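Local coordinates for protein amide synthase (Vibrio cholerae, PDB 1L5A) that acts as a nonribosomal peptide synthetase condensation enzyme of vibriobactin biosynthesis, an amide synthase that probably joins an acyl group to an amine, at residues Ile378-Leu382 / Ala383-Gln387; Leu13-His17 / Ile18-Thr22. All blocks are in the same frame, centred on the assembly; numbering follows the deposited sequence.

Interaction 2 (L13-T22) comes first along the chain and interaction 1 (I378-Q387) near its end, both in the condensation domain. Their centres are 21 Å apart and the nearest atoms about 10 Å, without touching. Each is a local turn: interaction 2 leads from helix 6-14 into strand 22-30 of the five-stranded mixed sheet, interaction 1 from strand 374-381 of the four-stranded mixed sheet into helix 387-409. The turns flank strands of different sheets, which belong to the two chloramphenicol acetyltransferase-like halves of the condensation fold. The loop before strand 208-214 touches a turn in each half: Y201 and H207 bond to D381, while P203 and Q204 touch Y15.

Interaction 1 of 2, residues Ile378-Leu382 / Ala383-Gln387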
loop_
_atom_site.group_PDB
_atom_site.type_symbol
_atom_site.label_atom_id
_atom_site.label_comp_id
_atom_site.label_asym_id
_atom_site.label_seq_id
_atom_site.Cartn_x
_atom_site.Cartn_y
_atom_site.Cartn_z
ATOM N N ILE A 378 12.269 -4.296 36.789
ATOM C CA ILE A 378 12.476 -5.721 36.559
ATOM C C ILE A 378 11.435 -6.459 37.392
ATOM O O ILE A 378 11.557 -6.549 38.603
ATOM C CB ILE A 378 13.885 -6.164 36.991
ATOM C CG1 ILE A 378 14.932 -5.184 36.453
ATOM C CG2 ILE A 378 14.175 -7.555 36.468
ATOM C CD1 ILE A 378 14.931 -5.048 34.965
ATOM N N THR A 379 10.408 -6.984 36.737
ATOM C CA THR A 379 9.332 -7.695 37.415
ATOM C C THR A 379 9.245 -9.171 37.023
ATOM O O THR A 379 9.317 -9.521 35.844
ATOM C CB THR A 379 7.996 -7.045 37.087
ATOM O OG1 THR A 379 7.992 -5.716 37.613
ATOM C CG2 THR A 379 6.843 -7.845 37.663
ATOM N N ALA A 380 9.080 -10.034 38.021
ATOM C CA ALA A 380 8.977 -11.462 37.774
ATOM C C ALA A 380 7.819 -12.050 38.547
ATOM O O ALA A 380 7.464 -11.561 39.613
ATOM C CB ALA A 380 10.261 -12.162 38.177
ATOM N N ASP A 381 7.219 -13.089 37.983
ATOM C CA ASP A 381 6.134 -13.800 38.632
ATOM C C ASP A 381 6.802 -15.060 39.180
ATOM O O ASP A 381 7.118 -15.984 38.430
ATOM C CB ASP A 381 5.054 -14.173 37.621
ATOM C CG ASP A 381 4.223 -15.358 38.074
ATOM O OD1 ASP A 381 4.083 -15.551 39.304
ATOM O OD2 ASP A 381 3.706 -16.092 37.198
ATOM N N LEU A 382 7.028 -15.095 40.484
ATOM C CA LEU A 382 7.700 -16.242 41.086
ATOM C C LEU A 382 7.026 -17.594 40.857
ATOM O O LEU A 382 7.659 -18.635 41.012
ATOM C CB LEU A 382 7.932 -15.986 42.582
ATOM C CG LEU A 382 8.864 -14.779 42.786
ATOM C CD1 LEU A 382 9.341 -14.691 44.224
ATOM C CD2 LEU A 382 10.069 -14.923 41.857
ATOM N N ALA A 383 5.761 -17.575 40.451
ATOM C CA ALA A 383 5.023 -18.805 40.190
ATOM C C ALA A 383 5.310 -19.349 38.784
ATOM O O ALA A 383 4.874 -20.442 38.433
ATOM C CB ALA A 383 3.533 -18.553 40.347
ATOM N N SER A 384 6.029 -18.583 37.977
ATOM C CA SER A 384 6.345 -19.030 36.622
ATOM C C SER A 384 7.729 -18.556 36.189
ATOM O O SER A 384 8.039 -18.532 34.996
ATOM C CB SER A 384 5.302 -18.505 35.628
ATOM O OG SER A 384 5.323 -17.082 35.575
ATOM N N TYR A 385 8.556 -18.159 37.153
ATOM C CA TYR A 385 9.900 -17.696 36.839
ATOM C C TYR A 385 10.725 -17.794 38.111
ATOM O O TYR A 385 10.333 -17.293 39.149
ATOM C CB TYR A 385 9.868 -16.257 36.333
ATOM C CG TYR A 385 11.193 -15.821 35.777
ATOM C CD1 TYR A 385 11.601 -16.222 34.499
ATOM C CD2 TYR A 385 12.083 -15.081 36.551
ATOM C CE1 TYR A 385 12.872 -15.896 34.007
ATOM C CE2 TYR A 385 13.360 -14.758 36.066
ATOM C CZ TYR A 385 13.739 -15.172 34.792
ATOM O OH TYR A 385 14.986 -14.854 34.307
ATOM N N PRO A 386 11.892 -18.448 38.044
ATOM C CA PRO A 386 12.771 -18.623 39.208
ATOM C C PRO A 386 13.228 -17.341 39.879
ATOM O O PRO A 386 13.807 -16.464 39.243
ATOM C CB PRO A 386 13.922 -19.436 38.641
ATOM C CG PRO A 386 13.966 -18.976 37.213
ATOM C CD PRO A 386 12.528 -18.972 36.827
ATOM N N GLN A 387 12.972 -17.252 41.180
ATOM C CA GLN A 387 13.347 -16.078 41.945
ATOM C C GLN A 387 14.816 -15.707 41.892
ATOM O O GLN A 387 15.147 -14.528 41.830
ATOM C CB GLN A 387 12.948 -16.222 43.414
ATOM C CG GLN A 387 13.513 -15.075 44.256
ATOM C CD GLN A 387 13.149 -15.155 45.715
ATOM O OE1 GLN A 387 13.228 -16.220 46.328
ATOM N NE2 GLN A 387 12.767 -14.019 46.293
#
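The Y385 ring meets the CB of A380 obliquely through its CD2, 3.8 Å away. P386 CD lies over one face of the ring, nearer its margin than its centre. The carboxylate of D381 holds the turn that follows, its CG placed anti to the backbone N (chi1 156°), which brings both oxygens to A383 and S384. OD1 accepts the backbone N-H of A383 at 2.9 Å from above the carboxylate plane, making an Asx turn, and OD2 takes the hydroxyl of S384 in a bond whose modelled length is too short to be trusted at this resolution. The backbone of D381 adds a third bond: S384 N donates to D381 O at 2.9 Å, nearly straight at the hydrogen (165°) but above the carbonyl plane. This closes a type I beta turn from D381 to S384, and the two turns overlap on the one aspartate. Farther on, the side chains of L382 and Q387 pass at a slant, CD2 of L382 lying 3.5 Å from Q387 CB. D381 is buried, and further donors probably offset its charge: Y201 OH to OD2 and H207 N to OD1. S384 OG also bonds G361 N. The turn closes strand 374-381, between strands 208-214 and 362-368, and opens helix 387-409 with P386 at the N-cap position; W390 of that helix packs on A380 and H393 on Y385.

Interaction 2 of 2, residues Leu13-His17 / Ile18-Thr22; sequences LAYPH and INLDT
The backbone N of I18 donates to the carbonyl O of Y15 at 3.3 Å, closing a type I beta turn over P16 and H17. The N-H points fairly well at the oxygen (151°), but it arrives from above the carbonyl plane, and the bond is long. Y15 is the first residue past helix 6-14 to leave helical geometry, so the turn reverses the chain directly after the helix. Apolar groups meet across the bend. With CG1 of I18 turned anti to the N (chi1 -175°), CG2 is left facing back toward Y15, 3.7 Å from its CB and 3.4 Å from its O. From two residues further on, CD1 of L20 reaches Y15 CB at 3.9 Å and lies obliquely by the ring, equally near its CD1. P203 and Q204 also touch Y15. The bend leads to buried D21, which packs on H125 and shares a backbone hydrogen bond with H126, the paired histidines of the HHxxxDG motif of condensation domains. One long, off-plane backbone bond implies a modest directional hold on this surface bend, to which the methyl contacts and the salt bridge from R11 NE to D21 OD2 add.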
loop_
_atom_site.group_PDB
_atom_site.type_symbol
_atom_site.label_atom_id
_atom_site.label_comp_id
_atom_site.label_asym_id
_atom_site.label_seq_id
_atom_site.Cartn_x
_atom_site.Cartn_y
_atom_site.Cartn_z
ATOM N N LEU A 13 -13.623 -17.541 31.286
ATOM C CA LEU A 13 -14.501 -18.673 31.493
ATOM C C LEU A 13 -13.811 -19.696 32.372
ATOM O O LEU A 13 -14.460 -20.489 33.043
ATOM C CB LEU A 13 -14.900 -19.299 30.157
ATOM C CG LEU A 13 -15.977 -18.533 29.382
ATOM C CD1 LEU A 13 -16.420 -19.380 28.192
ATOM C CD2 LEU A 13 -17.183 -18.203 30.293
ATOM N N ALA A 14 -12.486 -19.641 32.390
ATOM C CA ALA A 14 -11.689 -20.578 33.166
ATOM C C ALA A 14 -11.477 -20.162 34.615
ATOM O O ALA A 14 -11.130 -20.992 35.453
ATOM C CB ALA A 14 -10.341 -20.783 32.486
ATOM N N TYR A 15 -11.651 -18.881 34.912
ATOM C CA TYR A 15 -11.474 -18.394 36.279
ATOM C C TYR A 15 -12.375 -17.183 36.419
ATOM O O TYR A 15 -11.894 -16.054 36.558
ATOM C CB TYR A 15 -10.017 -17.979 36.543
ATOM C CG TYR A 15 -8.968 -18.958 36.059
ATOM C CD1 TYR A 15 -8.601 -19.008 34.709
ATOM C CD2 TYR A 15 -8.354 -19.847 36.940
ATOM C CE1 TYR A 15 -7.651 -19.919 34.250
ATOM C CE2 TYR A 15 -7.397 -20.768 36.490
ATOM C CZ TYR A 15 -7.055 -20.799 35.143
ATOM O OH TYR A 15 -6.141 -21.721 34.682
ATOM N N PRO A 16 -13.700 -17.408 36.390
ATOM C CA PRO A 16 -14.773 -16.410 36.492
ATOM C C PRO A 16 -14.772 -15.607 37.784
ATOM O O PRO A 16 -14.965 -14.387 37.787
ATOM C CB PRO A 16 -16.034 -17.252 36.369
ATOM C CG PRO A 16 -15.567 -18.488 35.648
ATOM C CD PRO A 16 -14.268 -18.758 36.315
ATOM N N HIS A 17 -14.563 -16.307 38.887
ATOM C CA HIS A 17 -14.553 -15.673 40.188
ATOM C C HIS A 17 -13.375 -14.717 40.392
ATOM O O HIS A 17 -13.190 -14.196 41.489
ATOM C CB HIS A 17 -14.545 -16.749 41.271
ATOM C CG HIS A 17 -13.364 -17.665 41.193
ATOM N ND1 HIS A 17 -13.051 -18.378 40.055
ATOM C CD2 HIS A 17 -12.412 -17.976 42.107
ATOM C CE1 HIS A 17 -11.956 -19.087 40.270
ATOM N NE2 HIS A 17 -11.549 -18.861 41.507
ATOM N N ILE A 18 -12.563 -14.486 39.367
ATOM C CA ILE A 18 -11.446 -13.567 39.556
ATOM C C ILE A 18 -11.089 -12.705 38.346
ATOM O O ILE A 18 -11.075 -13.172 37.203
ATOM C CB ILE A 18 -10.169 -14.306 40.054
ATOM C CG1 ILE A 18 -9.080 -13.273 40.351
ATOM C CG2 ILE A 18 -9.683 -15.319 39.021
ATOM C CD1 ILE A 18 -7.891 -13.818 41.109
ATOM N N ASN A 19 -10.808 -11.434 38.622
ATOM C CA ASN A 19 -10.452 -10.457 37.598
ATOM C C ASN A 19 -8.965 -10.538 37.289
ATOM O O ASN A 19 -8.161 -9.862 37.919
ATOM C CB ASN A 19 -10.815 -9.041 38.071
ATOM N N LEU A 20 -8.611 -11.355 36.305
ATOM C CA LEU A 20 -7.220 -11.542 35.911
ATOM C C LEU A 20 -6.685 -10.502 34.935
ATOM O O LEU A 20 -5.520 -10.115 35.002
ATOM C CB LEU A 20 -7.052 -12.918 35.273
ATOM C CG LEU A 20 -7.091 -14.116 36.207
ATOM C CD1 LEU A 20 -7.384 -15.379 35.418
ATOM C CD2 LEU A 20 -5.757 -14.223 36.919
ATOM N N ASP A 21 -7.535 -10.051 34.023
ATOM C CA ASP A 21 -7.093 -9.111 33.010
ATOM C C ASP A 21 -7.808 -7.776 33.005
ATOM O O ASP A 21 -8.518 -7.445 32.067
ATOM C CB ASP A 21 -7.212 -9.798 31.652
ATOM C CG ASP A 21 -6.457 -11.109 31.614
ATOM O OD1 ASP A 21 -5.235 -11.083 31.856
ATOM O OD2 ASP A 21 -7.074 -12.158 31.359
ATOM N N THR A 22 -7.601 -7.010 34.065
ATOM C CA THR A 22 -8.214 -5.701 34.216
ATOM C C THR A 22 -7.179 -4.612 33.965
ATOM O O THR A 22 -5.983 -4.827 34.143
ATOM C CB THR A 22 -8.748 -5.507 35.644
ATOM O OG1 THR A 22 -9.751 -6.491 35.930
ATOM C CG2 THR A 22 -9.334 -4.125 35.806
#